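Local coordinates for protein putative fimbrium subunit Fim1C (Bacteroides uniformis, PDB 4K4K) that is a putative component of the fimbrium tip, part of the filamentous surface appendages that mediate cell adhesion and biofilm formation, at residues 51-56 and 87-92; 143-148 and 248-253. One frame throughout, in Å; residues are numbered along the deposited sequence.

Contact 1. Residues 51-56 and 87-92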
ATOM      1  N   ASN A  51     -17.466  19.595   2.110  1.00 19.93           N
ATOM      2  CA  ASN A  51     -16.218  19.371   1.371  1.00 20.64           C
ATOM      3  C   ASN A  51     -15.790  17.910   1.475  1.00 24.16           C
ATOM      4  O   ASN A  51     -15.836  17.322   2.557  1.00 24.42           O
ATOM      5  CB  ASN A  51     -15.083  20.270   1.919  1.00 21.93           C
ATOM      6  CG  ASN A  51     -15.197  21.751   1.592  1.00 43.50           C
ATOM      7  OD1 ASN A  51     -15.884  22.174   0.654  1.00 34.60           O
ATOM      8  ND2 ASN A  51     -14.466  22.567   2.330  1.00 38.25           N
ATOM      9  N   GLY A  52     -15.333  17.338   0.381  1.00 20.81           N
ATOM     10  CA  GLY A  52     -14.835  15.964   0.487  1.00 19.03           C
ATOM     11  C   GLY A  52     -13.370  15.973   0.864  1.00 18.84           C
ATOM     12  O   GLY A  52     -12.773  17.046   1.040  1.00 17.71           O
ATOM     13  N   ASN A  53     -12.753  14.774   0.946  1.00 14.31           N
ATOM     14  CA  ASN A  53     -11.307  14.666   1.151  1.00 13.52           C
ATOM     15  C   ASN A  53     -10.817  15.507   2.348  1.00 15.06           C
ATOM     16  O   ASN A  53      -9.858  16.299   2.237  1.00 15.09           O
ATOM     17  CB  ASN A  53     -10.565  15.105  -0.146  1.00 14.40           C
ATOM     18  CG  ASN A  53      -9.094  14.778  -0.108  1.00 18.57           C
ATOM     19  OD1 ASN A  53      -8.665  13.809   0.529  1.00 16.16           O
ATOM     20  ND2 ASN A  53      -8.277  15.597  -0.778  1.00 17.57           N
ATOM     21  N   ARG A  54     -11.502  15.334   3.493  1.00 13.59           N
ATOM     22  CA  ARG A  54     -11.181  16.044   4.728  0.60 14.65           C
ATOM     23  C   ARG A  54      -9.907  15.452   5.338  1.00 16.95           C
ATOM     24  O   ARG A  54      -9.836  14.243   5.536  1.00 15.78           O
ATOM     25  CB  ARG A  54     -12.364  15.945   5.707  0.60 15.39           C
ATOM     26  CG  ARG A  54     -13.681  16.488   5.156  0.60 18.91           C
ATOM     27  CD  ARG A  54     -13.810  17.990   5.331  0.60 26.93           C
ATOM     28  NE  ARG A  54     -15.119  18.484   4.908  0.60 37.25           N
ATOM     29  CZ  ARG A  54     -16.049  18.968   5.727  0.60 46.37           C
ATOM     30  NH1 ARG A  54     -15.827  19.030   7.034  0.60 26.46           N
ATOM     31  NH2 ARG A  54     -17.199  19.407   5.242  0.60 40.14           N
ATOM     32  N   LYS A  55      -8.908  16.289   5.635  1.00 15.30           N
ATOM     33  CA  LYS A  55      -7.641  15.801   6.176  1.00 15.07           C
ATOM     34  C   LYS A  55      -7.735  15.452   7.652  1.00 17.88           C
ATOM     35  O   LYS A  55      -8.078  16.302   8.462  1.00 17.32           O
ATOM     36  CB  LYS A  55      -6.535  16.848   5.959  1.00 15.43           C
ATOM     37  CG  LYS A  55      -5.148  16.354   6.366  1.00 20.08           C
ATOM     38  CD  LYS A  55      -4.106  17.478   6.294  1.00 23.03           C
ATOM     39  CE  LYS A  55      -2.711  16.954   6.463  1.00 30.20           C
ATOM     40  NZ  LYS A  55      -1.717  18.049   6.296  1.00 33.22           N
ATOM     41  N   TYR A  56      -7.403  14.200   7.980  1.00 15.74           N
ATOM     42  CA  TYR A  56      -7.348  13.688   9.356  1.00 15.44           C
ATOM     43  C   TYR A  56      -5.978  13.084   9.575  1.00 18.70           C
ATOM     44  O   TYR A  56      -5.469  12.390   8.685  1.00 18.87           O
ATOM     45  CB  TYR A  56      -8.447  12.646   9.586  1.00 15.18           C
ATOM     46  CG  TYR A  56      -9.781  13.242   9.971  1.00 15.71           C
ATOM     47  CD1 TYR A  56     -10.521  14.003   9.064  1.00 16.17           C
ATOM     48  CD2 TYR A  56     -10.344  12.985  11.218  1.00 17.65           C
ATOM     49  CE1 TYR A  56     -11.742  14.574   9.428  1.00 15.72           C
ATOM     50  CE2 TYR A  56     -11.577  13.522  11.581  1.00 19.12           C
ATOM     51  CZ  TYR A  56     -12.286  14.290  10.673  1.00 18.82           C
ATOM     52  OH  TYR A  56     -13.472  14.858  11.073  1.00 18.82           O
ATOM     53  N   VAL A  87     -16.210   6.995   3.973  1.00 13.38           N
ATOM     54  CA  VAL A  87     -15.129   6.306   3.269  1.00 13.26           C
ATOM     55  C   VAL A  87     -13.845   7.078   3.549  1.00 16.25           C
ATOM     56  O   VAL A  87     -13.901   8.263   3.883  1.00 14.86           O
ATOM     57  CB  VAL A  87     -15.365   6.122   1.737  1.00 17.65           C
ATOM     58  CG1 VAL A  87     -16.578   5.245   1.462  1.00 18.74           C
ATOM     59  CG2 VAL A  87     -15.485   7.476   1.018  1.00 16.35           C
ATOM     60  N   ALA A  88     -12.690   6.420   3.376  1.00 13.88           N
ATOM     61  CA  ALA A  88     -11.391   7.067   3.586  1.00 12.40           C
ATOM     62  C   ALA A  88     -10.336   6.403   2.755  1.00 15.01           C
ATOM     63  O   ALA A  88     -10.509   5.269   2.299  1.00 14.49           O
ATOM     64  CB  ALA A  88     -10.991   7.026   5.074  1.00 14.27           C
ATOM     65  N   TYR A  89      -9.206   7.095   2.594  1.00 12.51           N
ATOM     66  CA  TYR A  89      -8.073   6.530   1.877  1.00 12.43           C
ATOM     67  C   TYR A  89      -6.785   7.048   2.502  1.00 17.69           C
ATOM     68  O   TYR A  89      -6.773   8.060   3.207  1.00 16.68           O
ATOM     69  CB  TYR A  89      -8.120   6.852   0.345  1.00 12.38           C
ATOM     70  CG  TYR A  89      -7.777   8.303   0.073  1.00 11.38           C
ATOM     71  CD1 TYR A  89      -8.715   9.313   0.288  1.00 13.51           C
ATOM     72  CD2 TYR A  89      -6.478   8.683  -0.292  1.00 11.97           C
ATOM     73  CE1 TYR A  89      -8.378  10.658   0.118  1.00 14.67           C
ATOM     74  CE2 TYR A  89      -6.129  10.027  -0.444  1.00 13.18           C
ATOM     75  CZ  TYR A  89      -7.071  11.012  -0.203  1.00 17.62           C
ATOM     76  OH  TYR A  89      -6.719  12.335  -0.360  1.00 15.25           O
ATOM     77  N   TYR A  90      -5.700   6.344   2.220  1.00 13.31           N
ATOM     78  CA  TYR A  90      -4.352   6.689   2.666  1.00 13.51           C
ATOM     79  C   TYR A  90      -3.419   6.472   1.470  1.00 15.11           C
ATOM     80  O   TYR A  90      -3.604   5.483   0.772  1.00 15.85           O
ATOM     81  CB  TYR A  90      -3.953   5.764   3.861  1.00 15.24           C
ATOM     82  CG  TYR A  90      -2.482   5.842   4.207  1.00 17.97           C
ATOM     83  CD1 TYR A  90      -2.002   6.818   5.080  1.00 19.67           C
ATOM     84  CD2 TYR A  90      -1.546   5.024   3.562  1.00 20.39           C
ATOM     85  CE1 TYR A  90      -0.628   6.970   5.321  1.00 20.51           C
ATOM     86  CE2 TYR A  90      -0.176   5.127   3.841  1.00 21.41           C
ATOM     87  CZ  TYR A  90       0.274   6.102   4.723  1.00 29.11           C
ATOM     88  OH  TYR A  90       1.615   6.250   4.977  1.00 30.04           O
ATOM     89  N   PRO A  91      -2.373   7.285   1.260  1.00 15.19           N
ATOM     90  CA  PRO A  91      -2.027   8.511   2.004  1.00 15.94           C
ATOM     91  C   PRO A  91      -2.754   9.715   1.455  1.00 18.77           C
ATOM     92  O   PRO A  91      -2.927   9.865   0.232  1.00 17.01           O
ATOM     93  CB  PRO A  91      -0.507   8.610   1.808  1.00 17.92           C
ATOM     94  CG  PRO A  91      -0.309   8.059   0.401  1.00 21.48           C
ATOM     95  CD  PRO A  91      -1.385   6.995   0.199  1.00 16.92           C
ATOM     96  N   TYR A  92      -3.209  10.572   2.362  1.00 17.19           N
ATOM     97  CA  TYR A  92      -3.907  11.800   1.996  1.00 16.35           C
ATOM     98  C   TYR A  92      -3.132  12.607   0.952  1.00 19.30           C
ATOM     99  O   TYR A  92      -1.901  12.719   1.036  1.00 19.21           O
ATOM    100  CB  TYR A  92      -4.077  12.664   3.259  1.00 16.68           C
ATOM    101  CG  TYR A  92      -4.589  14.057   2.985  1.00 16.46           C
ATOM    102  CD1 TYR A  92      -5.947  14.296   2.783  1.00 16.63           C
ATOM    103  CD2 TYR A  92      -3.710  15.142   2.898  1.00 18.51           C
ATOM    104  CE1 TYR A  92      -6.429  15.585   2.551  1.00 17.78           C
ATOM    105  CE2 TYR A  92      -4.178  16.427   2.642  1.00 20.07           C
ATOM    106  CZ  TYR A  92      -5.537  16.648   2.484  1.00 22.46           C
ATOM    107  OH  TYR A  92      -5.994  17.923   2.254  1.00 22.69           O
TER
HETATM  108  O   HOH W   1      -8.540  18.698   2.300  1.00 32.52           O
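Asn53 and Tyr89 supply the direct hydrogen bond: the hydroxyl OH of Tyr89 donates to OD1 of Asn53 over 2.6 Å. The oxygen lies at the ring edge, in the ring plane, while the donor is tilted 32° from the carbonyl plane of the amide. Asn53 ND2 donates to Arg93 O, so both ends of the amide are held and its flip is probably prevented; Tyr89 OH also bonds to Arg93 N.

Apolar contact centres on Tyr92. Lys55 CG lies over one face of the Tyr92 ring, 3.8 Å from its centroid and 8° off its normal, a CH-pi contact, and Lys55 CB comes 3.6 Å from Tyr92 CZ; with CG anti to the backbone N (chi1 -174°), the extended lysine chain crosses the tyrosine at about a right angle.

A water donates to Asn53 O and Tyr92 OH, each at 2.7 Å; Tyr92 OH also hydrogen-bonds to Glu94 OE1, its strongest polar partner. A leucine in place of Tyr92 would probably leave the Lys55 methylenes without their aromatic platform, the water without one acceptor and Glu94 without its hydroxyl partner.

Strand 37-44 lies between strands 47-57 and 84-90, pairing antiparallel with both; Asn53 and Arg54 face Ile40 in a G1 beta bulge.

Contact 2. Residues 143-148 and 248-253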
ATOM      1  N   LYS A 143       2.662  -6.095  -2.185  1.00 19.87           N
ATOM      2  CA  LYS A 143       3.939  -5.983  -1.508  1.00 19.38           C
ATOM      3  C   LYS A 143       4.840  -7.158  -1.878  1.00 22.27           C
ATOM      4  O   LYS A 143       4.399  -8.311  -1.861  1.00 22.16           O
ATOM      5  CB  LYS A 143       3.729  -5.935   0.020  1.00 21.36           C
ATOM      6  CG  LYS A 143       5.016  -5.843   0.877  1.00 20.84           C
ATOM      7  CD  LYS A 143       5.642  -4.480   0.794  1.00 25.90           C
ATOM      8  CE  LYS A 143       6.883  -4.386   1.662  1.00 30.60           C
ATOM      9  NZ  LYS A 143       7.359  -2.984   1.769  1.00 31.51           N
ATOM     10  N   LEU A 144       6.105  -6.856  -2.196  1.00 19.85           N
ATOM     11  CA  LEU A 144       7.129  -7.889  -2.429  1.00 20.87           C
ATOM     12  C   LEU A 144       8.101  -7.829  -1.266  1.00 23.99           C
ATOM     13  O   LEU A 144       8.596  -6.747  -0.945  1.00 21.89           O
ATOM     14  CB  LEU A 144       7.864  -7.705  -3.768  1.00 20.53           C
ATOM     15  CG  LEU A 144       6.992  -7.573  -5.034  1.00 23.61           C
ATOM     16  CD1 LEU A 144       7.869  -7.423  -6.273  1.00 23.29           C
ATOM     17  CD2 LEU A 144       6.006  -8.748  -5.183  1.00 23.68           C
ATOM     18  N   ASP A 145       8.360  -8.980  -0.626  1.00 22.04           N
ATOM     19  CA  ASP A 145       9.239  -9.082   0.532  1.00 21.87           C
ATOM     20  C   ASP A 145      10.251 -10.171   0.200  1.00 26.88           C
ATOM     21  O   ASP A 145       9.882 -11.333   0.090  1.00 25.36           O
ATOM     22  CB  ASP A 145       8.398  -9.398   1.789  1.00 23.92           C
ATOM     23  CG  ASP A 145       9.166  -9.369   3.103  1.00 42.86           C
ATOM     24  OD1 ASP A 145      10.255  -9.982   3.172  1.00 43.58           O
ATOM     25  OD2 ASP A 145       8.633  -8.827   4.088  1.00 53.99           O
ATOM     26  N   ILE A 146      11.500  -9.782  -0.027  1.00 22.92           N
ATOM     27  CA  ILE A 146      12.531 -10.715  -0.471  1.00 24.53           C
ATOM     28  C   ILE A 146      13.627 -10.850   0.573  1.00 27.28           C
ATOM     29  O   ILE A 146      14.153  -9.855   1.078  1.00 26.88           O
ATOM     30  CB  ILE A 146      13.068 -10.222  -1.853  1.00 28.33           C
ATOM     31  CG1 ILE A 146      11.940 -10.293  -2.920  1.00 29.07           C
ATOM     32  CG2 ILE A 146      14.344 -10.973  -2.306  1.00 31.03           C
ATOM     33  CD1 ILE A 146      12.117  -9.443  -4.105  1.00 36.55           C
ATOM     34  N   THR A 147      13.985 -12.110   0.877  1.00 22.55           N
ATOM     35  CA  THR A 147      15.087 -12.416   1.772  1.00 23.10           C
ATOM     36  C   THR A 147      16.123 -13.140   0.933  1.00 28.22           C
ATOM     37  O   THR A 147      15.780 -14.096   0.235  1.00 28.36           O
ATOM     38  CB  THR A 147      14.598 -13.247   2.969  1.00 35.23           C
ATOM     39  OG1 THR A 147      13.522 -12.550   3.584  1.00 34.56           O
ATOM     40  CG2 THR A 147      15.679 -13.489   4.000  1.00 37.08           C
ATOM     41  N   ILE A 148      17.373 -12.685   0.979  1.00 26.98           N
ATOM     42  CA  ILE A 148      18.451 -13.317   0.223  1.00 27.93           C
ATOM     43  C   ILE A 148      19.371 -14.086   1.167  1.00 29.59           C
ATOM     44  O   ILE A 148      19.746 -13.571   2.212  1.00 28.60           O
ATOM     45  CB  ILE A 148      19.240 -12.234  -0.579  1.00 30.80           C
ATOM     46  CG1 ILE A 148      18.334 -11.517  -1.612  1.00 31.48           C
ATOM     47  CG2 ILE A 148      20.516 -12.792  -1.228  1.00 32.22           C
ATOM     48  CD1 ILE A 148      18.842 -10.102  -1.942  1.00 37.35           C
ATOM     49  N   LYS A 248       0.828  -9.880   0.084  1.00 24.42           N
ATOM     50  CA  LYS A 248       2.269  -9.783   0.304  1.00 23.48           C
ATOM     51  C   LYS A 248       2.880 -11.080  -0.210  1.00 27.07           C
ATOM     52  O   LYS A 248       2.448 -12.156   0.193  1.00 27.57           O
ATOM     53  CB  LYS A 248       2.598  -9.547   1.789  1.00 27.01           C
ATOM     54  CG  LYS A 248       4.115  -9.453   2.064  1.00 31.29           C
ATOM     55  CD  LYS A 248       4.470  -9.418   3.559  1.00 38.05           C
ATOM     56  CE  LYS A 248       4.153  -8.089   4.199  1.00 38.12           C
ATOM     57  NZ  LYS A 248       4.472  -8.066   5.649  1.00 54.85           N
ATOM     58  N   TYR A 249       3.823 -10.977  -1.155  1.00 22.72           N
ATOM     59  CA  TYR A 249       4.546 -12.123  -1.734  1.00 23.96           C
ATOM     60  C   TYR A 249       5.892 -12.160  -1.081  1.00 28.90           C
ATOM     61  O   TYR A 249       6.638 -11.174  -1.132  1.00 26.57           O
ATOM     62  CB  TYR A 249       4.648 -12.022  -3.279  1.00 24.38           C
ATOM     63  CG  TYR A 249       3.281 -12.163  -3.928  1.00 25.26           C
ATOM     64  CD1 TYR A 249       2.417 -11.072  -4.029  1.00 24.31           C
ATOM     65  CD2 TYR A 249       2.816 -13.405  -4.363  1.00 27.15           C
ATOM     66  CE1 TYR A 249       1.133 -11.210  -4.559  1.00 24.87           C
ATOM     67  CE2 TYR A 249       1.541 -13.549  -4.919  1.00 28.80           C
ATOM     68  CZ  TYR A 249       0.696 -12.448  -5.006  1.00 30.85           C
ATOM     69  OH  TYR A 249      -0.578 -12.560  -5.527  1.00 30.86           O
ATOM     70  N   LEU A 250       6.168 -13.259  -0.377  1.00 26.40           N
ATOM     71  CA  LEU A 250       7.414 -13.430   0.344  1.00 27.26           C
ATOM     72  C   LEU A 250       8.275 -14.408  -0.403  1.00 29.86           C
ATOM     73  O   LEU A 250       7.854 -15.536  -0.654  1.00 28.24           O
ATOM     74  CB  LEU A 250       7.164 -13.903   1.793  1.00 28.58           C
ATOM     75  CG  LEU A 250       6.335 -12.943   2.643  1.00 32.93           C
ATOM     76  CD1 LEU A 250       4.895 -13.381   2.696  1.00 33.83           C
ATOM     77  CD2 LEU A 250       6.917 -12.827   4.034  1.00 37.05           C
ATOM     78  N   TYR A 251       9.467 -13.960  -0.812  1.00 26.87           N
ATOM     79  CA  TYR A 251      10.391 -14.842  -1.520  1.00 27.09           C
ATOM     80  C   TYR A 251      11.651 -15.033  -0.722  1.00 29.37           C
ATOM     81  O   TYR A 251      12.231 -14.053  -0.246  1.00 28.42           O
ATOM     82  CB  TYR A 251      10.761 -14.288  -2.915  1.00 27.76           C
ATOM     83  CG  TYR A 251       9.589 -14.077  -3.848  1.00 28.17           C
ATOM     84  CD1 TYR A 251       9.019 -15.145  -4.538  1.00 30.69           C
ATOM     85  CD2 TYR A 251       9.097 -12.798  -4.106  1.00 26.28           C
ATOM     86  CE1 TYR A 251       7.960 -14.953  -5.423  1.00 31.71           C
ATOM     87  CE2 TYR A 251       8.026 -12.596  -4.976  1.00 25.69           C
ATOM     88  CZ  TYR A 251       7.471 -13.675  -5.641  1.00 29.37           C
ATOM     89  OH  TYR A 251       6.429 -13.481  -6.511  1.00 28.13           O
ATOM     90  N   THR A 252      12.103 -16.293  -0.598  1.00 27.47           N
ATOM     91  CA  THR A 252      13.403 -16.603  -0.002  1.00 27.46           C
ATOM     92  C   THR A 252      14.279 -17.049  -1.158  1.00 31.65           C
ATOM     93  O   THR A 252      13.984 -18.054  -1.817  1.00 30.70           O
ATOM     94  CB  THR A 252      13.329 -17.602   1.150  1.00 34.79           C
ATOM     95  OG1 THR A 252      12.501 -17.064   2.182  1.00 33.25           O
ATOM     96  CG2 THR A 252      14.723 -17.909   1.730  1.00 38.84           C
ATOM     97  N   ILE A 253      15.334 -16.275  -1.424  1.00 26.89           N
ATOM     98  CA  ILE A 253      16.243 -16.524  -2.532  1.00 26.87           C
ATOM     99  C   ILE A 253      17.521 -17.148  -2.019  1.00 29.28           C
ATOM    100  O   ILE A 253      18.211 -16.532  -1.209  1.00 29.32           O
ATOM    101  CB  ILE A 253      16.555 -15.186  -3.282  1.00 29.75           C
ATOM    102  CG1 ILE A 253      15.318 -14.249  -3.431  1.00 30.90           C
ATOM    103  CG2 ILE A 253      17.349 -15.403  -4.581  1.00 31.41           C
ATOM    104  CD1 ILE A 253      14.281 -14.637  -4.377  1.00 35.57           C
TER
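Ile146 and Ile253 make the closest side-chain approach between the two strands: CG2 of Ile146 lies 3.6 Å from CG1 of Ile253, two residues beyond Tyr251, the direct partner of Ile146, so the contact is diagonal. The torsions account for it, since the Ile146 methyl CG2 is anti to its own N whereas Ile253 CG1 stands beside its N (chi1 -40°). The other branch of Ile146, CG1, comes to the edge of the Tyr251 ring, 4.0 Å from its CD2, near the ring plane. Leu144 CD2 serves two tyrosines, 4.0 Å from Tyr249 CB and also near the Tyr251 edge. Together with Ile148, these side chains form the buried face.

The other face carries Lys143, Asp145, Thr147, Lys248, Leu250 and Thr252. The two lysines run side by side in the same direction, with Lys143 CG 3.9 Å from Lys248 CG. The chains bend at chi2 in Lys143 and chi3 in Lys248; Lys143 NZ bonds to Gln112 and forms a salt bridge with Glu204. Asp145 OD2 is 4.5 Å from Lys248 NZ, beyond a salt bridge, so any attraction is probably long-range.

Each extended strand alternates its side chains, and the parallel register, Lys143 beside Lys248 through Ile148 beside Ile253, puts paired residues on the same face. The axes of the two short segments come within 4.7 Å and cross at 17°. Five backbone bonds, all 2.8 Å, run from Tyr249 N to Lys143 O, Asp145 N to Tyr249 O, Tyr251 N to Asp145 O, Thr147 N to Tyr251 O and Ile253 N to Thr147 O, the last almost straight at 179°.

Strand 132-150 also pairs antiparallel with 202-207, and 247-256 with 259-268, making both segments inner strands. Over the buried face, Val165 and Ile167 of strand 164-177 meet Ile146 and Leu144, while Trp232 meets the Tyr251 ring.

Contact 1 closes before contact 2 opens, so the two follow in series along the chain. Their centres are 31 Å apart, on opposite sides of the chain's centre, and their nearest atoms remain about 11 Å apart, so neither touches the other. Strand pairing nevertheless connects them: 84-90 pairs with 118-126, which pairs with 132-150, the strand that carries residues 143-148. Contact 1 is a surface contact made by side chains and a water across an intervening strand, whereas contact 2 is direct backbone pairing. Both belong to the fimbrillin-like part of the chain, which is elongated and all-beta, consistent with a building block of a fimbrial tip.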